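PDB 3KV1: transcriptional repressor from Vibrio fischeri, which probably represses transcription as a SorC-family DNA-binding regulator whose sugar-binding domain is thought to sense a carbohydrate effector. Local coordinates for residues G157-N162 with D183-D188; K174-A179 with T204-R209; E216-I221 with T243-V248. One frame throughout, in Å; residues are numbered along the deposited sequence. Where two conformers were deposited one is given.

Contact 1: residues G157-N162 with D183-D188; sequences GDMDEN and DGIVGD
Strands 151-158 and 185-189 pair antiparallel, with G157 and D188 as a hydrogen-bonded pair. G157 N donates to D188 O at 2.8 Å and D188 N to G157 O at 3.0 Å. Farther along, a water joins the two backbones, accepting from M159 N (3.0 Å) and donating to V186 O.

The carboxylate of D188 folds back over G157, its CG set between the backbone N and the carbonyl carbon (chi1 77°), bringing D188 OD1 to 3.2 Å from G157 CA. N162 ND2 donates to D188 OD1 at 2.6 Å, on the anti side but tilted from the carboxylate plane, with the amide standing almost upright on the carboxylate, their planes 82° apart. OD2 is held by G191 N and by the O3 hydroxyl of a glycerol, so both oxygens are gripped. The selenium of M159 rests on I185 CG2 at 3.6 Å, the two side chains crossing nearly at a right angle.

V186 and G187 together face F195 in a classic beta bulge of the hairpin formed with strand 193-196. The glycerol is probably from the crystallisation liquor, but its place beside D188 at a strand end is consistent with a polar pocket in this putative sugar-binding domain.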
loop_
_atom_site.group_PDB
_atom_site.type_symbol
_atom_site.label_atom_id
_atom_site.label_comp_id
_atom_site.label_asym_id
_atom_site.label_seq_id
_atom_site.Cartn_x
_atom_site.Cartn_y
_atom_site.Cartn_z
ATOM N N GLY A 157 -9.310 -13.300 16.452
ATOM C CA GLY A 157 -9.125 -12.322 17.510
ATOM C C GLY A 157 -10.300 -12.346 18.458
ATOM O O GLY A 157 -11.377 -12.827 18.101
ATOM N N ASP A 158 -10.098 -11.865 19.682
ATOM C CA ASP A 158 -11.238 -11.668 20.575
ATOM C C ASP A 158 -11.647 -10.194 20.529
ATOM O O ASP A 158 -10.901 -9.353 20.015
ATOM C CB ASP A 158 -10.933 -12.145 21.999
ATOM C CG ASP A 158 -10.082 -11.160 22.787
ATOM O OD1 ASP A 158 -10.112 -11.238 24.032
ATOM O OD2 ASP A 158 -9.382 -10.326 22.171
HETATM N N MSE A 159 -12.841 -9.876 21.027
HETATM C CA MSE A 159 -13.368 -8.522 20.878
HETATM C C MSE A 159 -12.313 -7.500 21.329
HETATM O O MSE A 159 -12.144 -6.445 20.701
HETATM C CB MSE A 159 -14.697 -8.335 21.626
HETATM C CG MSE A 159 -15.904 -8.861 20.859
HETATM SE SE MSE A 159 -16.280 -7.759 19.283
HETATM C CE MSE A 159 -17.335 -6.380 20.176
ATOM N N ASP A 160 -11.586 -7.855 22.384
ATOM C CA ASP A 160 -10.599 -6.977 22.997
ATOM C C ASP A 160 -9.400 -6.700 22.082
ATOM O O ASP A 160 -8.692 -5.710 22.265
ATOM C CB ASP A 160 -10.133 -7.563 24.339
ATOM C CG ASP A 160 -11.294 -8.114 25.182
ATOM O OD1 ASP A 160 -11.351 -7.797 26.390
ATOM O OD2 ASP A 160 -12.141 -8.868 24.642
ATOM N N GLU A 161 -9.179 -7.573 21.099
ATOM C CA GLU A 161 -8.129 -7.385 20.118
ATOM C C GLU A 161 -8.559 -6.367 19.065
ATOM O O GLU A 161 -7.721 -5.750 18.406
ATOM C CB GLU A 161 -7.811 -8.709 19.434
ATOM C CG GLU A 161 -6.349 -9.039 19.408
ATOM C CD GLU A 161 -6.106 -10.471 19.009
ATOM O OE1 GLU A 161 -6.535 -11.380 19.765
ATOM O OE2 GLU A 161 -5.502 -10.681 17.931
ATOM N N ASN A 162 -9.869 -6.199 18.902
ATOM C CA ASN A 162 -10.399 -5.224 17.944
ATOM C C ASN A 162 -10.642 -3.823 18.504
ATOM O O ASN A 162 -10.972 -2.896 17.766
ATOM C CB ASN A 162 -11.683 -5.754 17.322
ATOM C CG ASN A 162 -11.425 -6.940 16.434
ATOM O OD1 ASN A 162 -10.891 -6.804 15.317
ATOM N ND2 ASN A 162 -11.766 -8.123 16.930
ATOM N N ASP A 183 -25.607 -8.173 19.555
ATOM C CA ASP A 183 -25.408 -8.952 18.341
ATOM C C ASP A 183 -24.635 -10.240 18.519
ATOM O O ASP A 183 -24.508 -11.030 17.568
ATOM C CB ASP A 183 -24.839 -8.053 17.275
ATOM C CG ASP A 183 -25.784 -6.869 16.982
ATOM O OD1 ASP A 183 -27.023 -7.082 16.950
ATOM O OD2 ASP A 183 -25.307 -5.730 16.829
ATOM N N GLY A 184 -24.109 -10.440 19.730
ATOM C CA GLY A 184 -23.504 -11.707 20.103
ATOM C C GLY A 184 -22.144 -12.003 19.475
ATOM O O GLY A 184 -21.726 -13.161 19.425
ATOM N N ILE A 185 -21.450 -10.965 19.008
ATOM C CA ILE A 185 -20.111 -11.159 18.424
ATOM C C ILE A 185 -19.140 -11.609 19.504
ATOM O O ILE A 185 -19.032 -10.985 20.576
ATOM C CB ILE A 185 -19.597 -9.841 17.807
ATOM C CG1 ILE A 185 -20.582 -9.369 16.748
ATOM C CG2 ILE A 185 -18.160 -10.023 17.261
ATOM C CD1 ILE A 185 -20.891 -10.414 15.674
ATOM N N VAL A 186 -18.426 -12.687 19.245
ATOM C CA VAL A 186 -17.428 -13.135 20.195
ATOM C C VAL A 186 -16.012 -13.115 19.615
ATOM O O VAL A 186 -15.047 -13.357 20.340
ATOM C CB VAL A 186 -17.720 -14.558 20.712
ATOM C CG1 VAL A 186 -19.048 -14.597 21.510
ATOM C CG2 VAL A 186 -17.682 -15.572 19.552
ATOM N N GLY A 187 -15.867 -12.863 18.323
ATOM C CA GLY A 187 -14.528 -12.848 17.753
ATOM C C GLY A 187 -14.479 -12.327 16.338
ATOM O O GLY A 187 -15.526 -12.084 15.710
ATOM N N ASP A 188 -13.254 -12.106 15.850
ATOM C CA ASP A 188 -13.065 -11.760 14.442
ATOM C C ASP A 188 -12.123 -12.757 13.809
ATOM O O ASP A 188 -11.338 -13.442 14.487
ATOM C CB ASP A 188 -12.412 -10.392 14.261
ATOM C CG ASP A 188 -10.910 -10.432 14.534
ATOM O OD1 ASP A 188 -10.529 -10.087 15.661
ATOM O OD2 ASP A 188 -10.088 -10.837 13.655
HETATM O O HOH W 1 -14.662 -11.667 22.644
#

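Contact 2: residues K174-A179 with T204-R209; sequences KEFVEA and TLMRGR
M206, a selenomethionine modelled in two conformers, one of which touches both residues, lies against A179 and reaches on to F176. M206 CG and SE each come to 3.5 Å from A179 CB. The chain then bends at its last torsion (chi3 59°), which carries M206 CE round to the phenyl ring, where it approaches F176 CE1 obliquely at 3.9 Å. F176 points its CB away from the 204-209 loop, but the ring end swings back to meet this methyl. T204 OG1 adds a looser touch on A179 CB at 3.7 Å.

The same hydroxyl oxygen, T204 OG1, accepts from M206 N at 3.1 Å, an ST turn within the loop between strand 193-196 and helix 215-219. A short 3-10 segment, 207-209, follows, and R209 N bonds back to M206 O, so the loop curls and presents L205, M206 and R209 to helix 173-181.

At the other end of the interface E175, extended beyond CG, forms a salt bridge with R209. R209 NH2 meets E175 OE2 at 3.2 Å on the syn side, tilted from the carboxylate plane; R209 NH1 to E175 OE1, at 3.4 Å, is weak. The carboxylate and guanidinium planes stand 53° apart, so this is a twisted pairing rather than a flat bidentate one. The stronger partner of R209 is F170 O, which NH1 also reaches and which ties the guanidinium to the chain ahead of the helix. L205 CD1 lies 3.5 Å from E175 OE2, placing a methyl beside the carboxylate, and M159 and M165 border the selenomethionine.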
loop_
_atom_site.group_PDB
_atom_site.type_symbol
_atom_site.label_atom_id
_atom_site.label_comp_id
_atom_site.label_asym_id
_atom_site.label_seq_id
_atom_site.Cartn_x
_atom_site.Cartn_y
_atom_site.Cartn_z
ATOM N N LYS A 174 -19.732 2.549 23.242
ATOM C CA LYS A 174 -21.104 2.072 23.399
ATOM C C LYS A 174 -21.471 1.074 22.292
ATOM O O LYS A 174 -22.002 -0.005 22.572
ATOM C CB LYS A 174 -22.081 3.251 23.425
ATOM C CG LYS A 174 -23.542 2.865 23.543
ATOM C CD LYS A 174 -24.411 4.119 23.697
ATOM C CE LYS A 174 -25.906 3.785 23.837
ATOM N NZ LYS A 174 -26.412 3.123 22.597
ATOM N N GLU A 175 -21.167 1.426 21.042
ATOM C CA GLU A 175 -21.418 0.529 19.906
ATOM C C GLU A 175 -20.660 -0.797 20.040
ATOM O O GLU A 175 -21.178 -1.871 19.722
ATOM C CB GLU A 175 -21.045 1.221 18.575
ATOM C CG GLU A 175 -21.982 2.370 18.211
ATOM C CD GLU A 175 -21.663 3.004 16.855
ATOM O OE1 GLU A 175 -20.537 3.539 16.657
ATOM O OE2 GLU A 175 -22.547 2.963 15.979
ATOM N N PHE A 176 -19.429 -0.706 20.526
ATOM C CA PHE A 176 -18.579 -1.883 20.727
ATOM C C PHE A 176 -19.158 -2.876 21.746
ATOM O O PHE A 176 -19.241 -4.077 21.498
ATOM C CB PHE A 176 -17.187 -1.424 21.166
ATOM C CG PHE A 176 -16.150 -2.505 21.119
ATOM C CD1 PHE A 176 -15.546 -2.845 19.915
ATOM C CD2 PHE A 176 -15.784 -3.181 22.271
ATOM C CE1 PHE A 176 -14.586 -3.840 19.863
ATOM C CE2 PHE A 176 -14.822 -4.176 22.226
ATOM C CZ PHE A 176 -14.230 -4.506 21.021
ATOM N N VAL A 177 -19.589 -2.375 22.903
ATOM C CA VAL A 177 -20.173 -3.257 23.888
ATOM C C VAL A 177 -21.444 -3.849 23.328
ATOM O O VAL A 177 -21.727 -5.025 23.540
ATOM C CB VAL A 177 -20.536 -2.498 25.196
ATOM C CG1 VAL A 177 -21.405 -3.382 26.073
ATOM C CG2 VAL A 177 -19.273 -2.061 25.901
ATOM N N GLU A 178 -22.208 -3.037 22.595
ATOM C CA GLU A 178 -23.456 -3.513 21.991
ATOM C C GLU A 178 -23.271 -4.574 20.900
ATOM O O GLU A 178 -24.091 -5.470 20.774
ATOM C CB GLU A 178 -24.302 -2.344 21.492
ATOM C CG GLU A 178 -24.980 -1.640 22.666
ATOM C CD GLU A 178 -25.526 -0.269 22.343
ATOM O OE1 GLU A 178 -25.526 0.102 21.152
ATOM O OE2 GLU A 178 -25.942 0.432 23.308
ATOM N N ALA A 179 -22.181 -4.500 20.146
ATOM C CA ALA A 179 -21.855 -5.568 19.189
ATOM C C ALA A 179 -21.726 -6.922 19.896
ATOM O O ALA A 179 -22.210 -7.957 19.426
ATOM C CB ALA A 179 -20.545 -5.235 18.438
ATOM N N THR A 204 -23.741 -7.250 12.337
ATOM C CA THR A 204 -23.273 -6.313 13.346
ATOM C C THR A 204 -22.881 -4.995 12.665
ATOM O O THR A 204 -22.439 -4.991 11.516
ATOM C CB THR A 204 -22.073 -6.888 14.127
ATOM O OG1 THR A 204 -21.503 -5.863 14.947
ATOM C CG2 THR A 204 -21.003 -7.437 13.178
ATOM N N LEU A 205 -23.053 -3.887 13.383
ATOM C CA LEU A 205 -22.592 -2.580 12.877
ATOM C C LEU A 205 -21.096 -2.562 12.620
ATOM O O LEU A 205 -20.620 -1.753 11.813
ATOM C CB LEU A 205 -22.914 -1.471 13.898
ATOM C CG LEU A 205 -24.360 -1.081 14.167
ATOM C CD1 LEU A 205 -24.395 0.114 15.129
ATOM C CD2 LEU A 205 -25.096 -0.749 12.876
HETATM N N MSE A 206 -20.367 -3.433 13.319
HETATM C CA MSE A 206 -18.903 -3.452 13.253
HETATM C C MSE A 206 -18.376 -3.564 11.840
HETATM O O MSE A 206 -17.472 -2.840 11.453
HETATM C CB MSE A 206 -18.331 -4.619 14.065
HETATM C CG MSE A 206 -18.852 -4.699 15.470
HETATM SE SE MSE A 206 -17.634 -5.740 16.611
HETATM C CE MSE A 206 -16.028 -4.603 16.344
ATOM N N ARG A 207 -18.920 -4.511 11.088
ATOM C CA ARG A 207 -18.396 -4.807 9.770
ATOM C C ARG A 207 -18.692 -3.658 8.802
ATOM O O ARG A 207 -17.980 -3.483 7.798
ATOM C CB ARG A 207 -18.938 -6.154 9.269
ATOM C CG ARG A 207 -18.252 -6.683 8.021
ATOM C CD ARG A 207 -19.147 -7.704 7.329
ATOM N NE ARG A 207 -19.387 -7.338 5.937
ATOM C CZ ARG A 207 -20.267 -7.935 5.145
ATOM N NH1 ARG A 207 -21.005 -8.936 5.603
ATOM N NH2 ARG A 207 -20.410 -7.524 3.895
ATOM N N GLY A 208 -19.711 -2.850 9.108
ATOM C CA GLY A 208 -19.926 -1.646 8.310
ATOM C C GLY A 208 -18.780 -0.639 8.423
ATOM O O GLY A 208 -18.758 0.373 7.728
ATOM N N ARG A 209 -17.846 -0.889 9.342
ATOM C CA ARG A 209 -16.726 0.021 9.540
ATOM C C ARG A 209 -15.404 -0.546 9.021
ATOM O O ARG A 209 -14.372 0.033 9.286
ATOM C CB ARG A 209 -16.526 0.331 11.049
ATOM C CG ARG A 209 -17.768 0.837 11.760
ATOM C CD ARG A 209 -18.350 2.129 11.167
ATOM N NE ARG A 209 -19.739 2.215 11.608
ATOM C CZ ARG A 209 -20.160 2.844 12.702
ATOM N NH1 ARG A 209 -19.320 3.526 13.480
ATOM N NH2 ARG A 209 -21.441 2.786 13.013
#

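Contact 3: residues E216-I221 with T243-V248; sequences EDLRQI and TGVIDV
R219 grips the carbonyl oxygen of T243 end-on with two nitrogens, NH1 at 2.7 Å and NH2 at 3.0 Å from T243 O. The oxygen lies almost in the guanidinium plane, and the NH1 bond is the straighter, with an N-H...O angle of 153°. Over one face of the same group sits V245 CG1, 3.8 Å from R219 CZ and offset toward the rim. V245 CG1 also packs on R219 CA at 3.7 Å, so the valine fills the angle between the arginine's backbone and its returning end. Beside it V245 CB meets L218 CB at 4.0 Å.

In the next shell, R219 leaves the helix with CG opposite the backbone N (chi1 -165°) and bends at chi3, which turns its head toward T243. E216 OE1 stands at the edge of the guanidinium and takes a weak, salt-bridged bond from NE. On the loop side, V245 N donates to T243 OG1 at 3.2 Å in an ST turn, and that hydroxyl is also bonded to A240 O in the helix before it. G244, with positive phi, is the first residue past helix 234-242 to leave helical angles. A water lies 2.6 Å from V245 O and also contacts L218 O, bridging the two backbones.

D247 OD2 bonds to V224 N, fixing the loop to strand 223-227. Helix 215-219 and this loop thus meet beside the parallel part of the mixed sheet: L218 touches A152 of strand 151-158, I246 packs on I156 and A226, and the loop runs on into strand 248-252, which completes a beta-alpha-beta unit with strand 223-227 and helix 234-242.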
loop_
_atom_site.group_PDB
_atom_site.type_symbol
_atom_site.label_atom_id
_atom_site.label_comp_id
_atom_site.label_asym_id
_atom_site.label_seq_id
_atom_site.Cartn_x
_atom_site.Cartn_y
_atom_site.Cartn_z
ATOM N N GLU A 216 -18.014 -15.134 3.596
ATOM C CA GLU A 216 -18.305 -15.950 2.417
ATOM C C GLU A 216 -17.104 -16.100 1.473
ATOM O O GLU A 216 -16.982 -17.097 0.765
ATOM C CB GLU A 216 -19.513 -15.406 1.662
ATOM C CG GLU A 216 -20.106 -16.398 0.683
ATOM C CD GLU A 216 -20.642 -17.670 1.352
ATOM O OE1 GLU A 216 -20.950 -17.659 2.569
ATOM O OE2 GLU A 216 -20.759 -18.693 0.648
ATOM N N ASP A 217 -16.230 -15.098 1.436
ATOM C CA ASP A 217 -15.010 -15.220 0.640
ATOM C C ASP A 217 -14.133 -16.289 1.249
ATOM O O ASP A 217 -13.584 -17.125 0.535
ATOM C CB ASP A 217 -14.225 -13.909 0.595
ATOM C CG ASP A 217 -15.029 -12.766 -0.003
ATOM O OD1 ASP A 217 -15.749 -12.979 -1.011
ATOM O OD2 ASP A 217 -14.943 -11.656 0.552
ATOM N N LEU A 218 -13.974 -16.271 2.573
ATOM C CA LEU A 218 -13.130 -17.274 3.207
ATOM C C LEU A 218 -13.723 -18.671 2.984
ATOM O O LEU A 218 -12.989 -19.662 2.901
ATOM C CB LEU A 218 -12.989 -17.030 4.737
ATOM C CG LEU A 218 -12.128 -15.850 5.192
ATOM C CD1 LEU A 218 -12.111 -15.725 6.765
ATOM C CD2 LEU A 218 -10.690 -15.955 4.652
ATOM N N ARG A 219 -15.044 -18.768 2.889
ATOM C CA ARG A 219 -15.657 -20.090 2.756
ATOM C C ARG A 219 -15.219 -20.751 1.432
ATOM O O ARG A 219 -15.157 -21.983 1.337
ATOM C CB ARG A 219 -17.181 -19.994 2.814
ATOM C CG ARG A 219 -17.912 -21.325 3.039
ATOM C CD ARG A 219 -19.453 -21.114 3.230
ATOM N NE ARG A 219 -19.732 -20.224 4.359
ATOM C CZ ARG A 219 -19.521 -20.552 5.630
ATOM N NH1 ARG A 219 -19.096 -21.782 5.945
ATOM N NH2 ARG A 219 -19.769 -19.670 6.594
ATOM N N GLN A 220 -14.939 -19.937 0.418
ATOM C CA GLN A 220 -14.524 -20.475 -0.884
ATOM C C GLN A 220 -13.019 -20.384 -1.174
ATOM O O GLN A 220 -12.607 -20.647 -2.287
ATOM C CB GLN A 220 -15.329 -19.853 -2.046
ATOM C CG GLN A 220 -15.245 -18.322 -2.162
ATOM C CD GLN A 220 -13.977 -17.817 -2.851
ATOM O OE1 GLN A 220 -13.638 -18.269 -3.951
ATOM N NE2 GLN A 220 -13.303 -16.835 -2.236
ATOM N N ILE A 221 -12.202 -20.032 -0.181
ATOM C CA ILE A 221 -10.752 -20.086 -0.344
ATOM C C ILE A 221 -10.331 -21.513 0.061
ATOM O O ILE A 221 -10.707 -21.990 1.117
ATOM C CB ILE A 221 -10.037 -18.989 0.511
ATOM C CG1 ILE A 221 -10.235 -17.616 -0.163
ATOM C CG2 ILE A 221 -8.537 -19.309 0.710
ATOM C CD1 ILE A 221 -9.582 -16.467 0.591
ATOM N N THR A 243 -17.850 -21.546 12.102
ATOM C CA THR A 243 -18.276 -20.897 10.857
ATOM C C THR A 243 -18.094 -21.837 9.698
ATOM O O THR A 243 -18.688 -21.640 8.649
ATOM C CB THR A 243 -17.424 -19.675 10.480
ATOM O OG1 THR A 243 -16.076 -20.104 10.235
ATOM C CG2 THR A 243 -17.465 -18.638 11.568
ATOM N N GLY A 244 -17.222 -22.821 9.872
ATOM C CA GLY A 244 -16.929 -23.801 8.839
ATOM C C GLY A 244 -15.871 -23.372 7.828
ATOM O O GLY A 244 -15.545 -24.127 6.905
ATOM N N VAL A 245 -15.329 -22.164 7.957
ATOM C CA VAL A 245 -14.418 -21.721 6.891
ATOM C C VAL A 245 -12.974 -22.148 7.052
ATOM O O VAL A 245 -12.176 -21.999 6.095
ATOM C CB VAL A 245 -14.468 -20.204 6.654
ATOM C CG1 VAL A 245 -15.906 -19.740 6.422
ATOM C CG2 VAL A 245 -13.859 -19.473 7.827
ATOM N N ILE A 246 -12.609 -22.655 8.222
ATOM C CA ILE A 246 -11.193 -22.922 8.492
ATOM C C ILE A 246 -10.752 -24.271 7.960
ATOM O O ILE A 246 -11.461 -25.276 8.159
ATOM C CB ILE A 246 -10.916 -22.841 9.979
ATOM C CG1 ILE A 246 -11.187 -21.419 10.453
ATOM C CG2 ILE A 246 -9.454 -23.205 10.271
ATOM C CD1 ILE A 246 -11.049 -21.286 11.967
ATOM N N ASP A 247 -9.622 -24.293 7.252
ATOM C CA ASP A 247 -9.080 -25.558 6.771
ATOM C C ASP A 247 -7.874 -26.052 7.569
ATOM O O ASP A 247 -7.688 -27.263 7.756
ATOM C CB ASP A 247 -8.762 -25.420 5.306
ATOM C CG ASP A 247 -9.974 -24.936 4.524
ATOM O OD1 ASP A 247 -10.966 -25.713 4.489
ATOM O OD2 ASP A 247 -9.966 -23.780 4.002
ATOM N N VAL A 248 -7.032 -25.120 8.004
ATOM C CA VAL A 248 -5.863 -25.490 8.786
ATOM C C VAL A 248 -5.865 -24.668 10.088
ATOM O O VAL A 248 -5.865 -23.425 10.043
ATOM C CB VAL A 248 -4.589 -25.175 8.009
ATOM C CG1 VAL A 248 -3.356 -25.456 8.859
ATOM C CG2 VAL A 248 -4.532 -25.961 6.664
HETATM O O HOH W 2 -12.743 -22.191 3.576
HETATM O O HOH W 3 -15.674 -24.041 3.613
HETATM O O HOH W 4 -17.994 -24.541 4.635
#

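Contacts 1 and 2 adjoin, their centres 10 Å apart, and their segments alternate along the chain: helix 173-181 runs on to strand 185-189, and A179 O probably accepts from I185 N. M159 is the common piece, its selenium 3.6 Å from M206 SE and its CE near A179 CB. Contact 3 comes later in the chain, 18 Å from contact 1 and 23 Å from contact 2 between centres, and touches neither. Contact 1 includes the end of strand 151-158, and contact 3 packs on the same strand and is tied to its parallel neighbour 223-227. The contacts thus span an antiparallel extension flanked by helix 173-181 and the parallel part of the sheet, consistent with the Rossmann-like class of this domain.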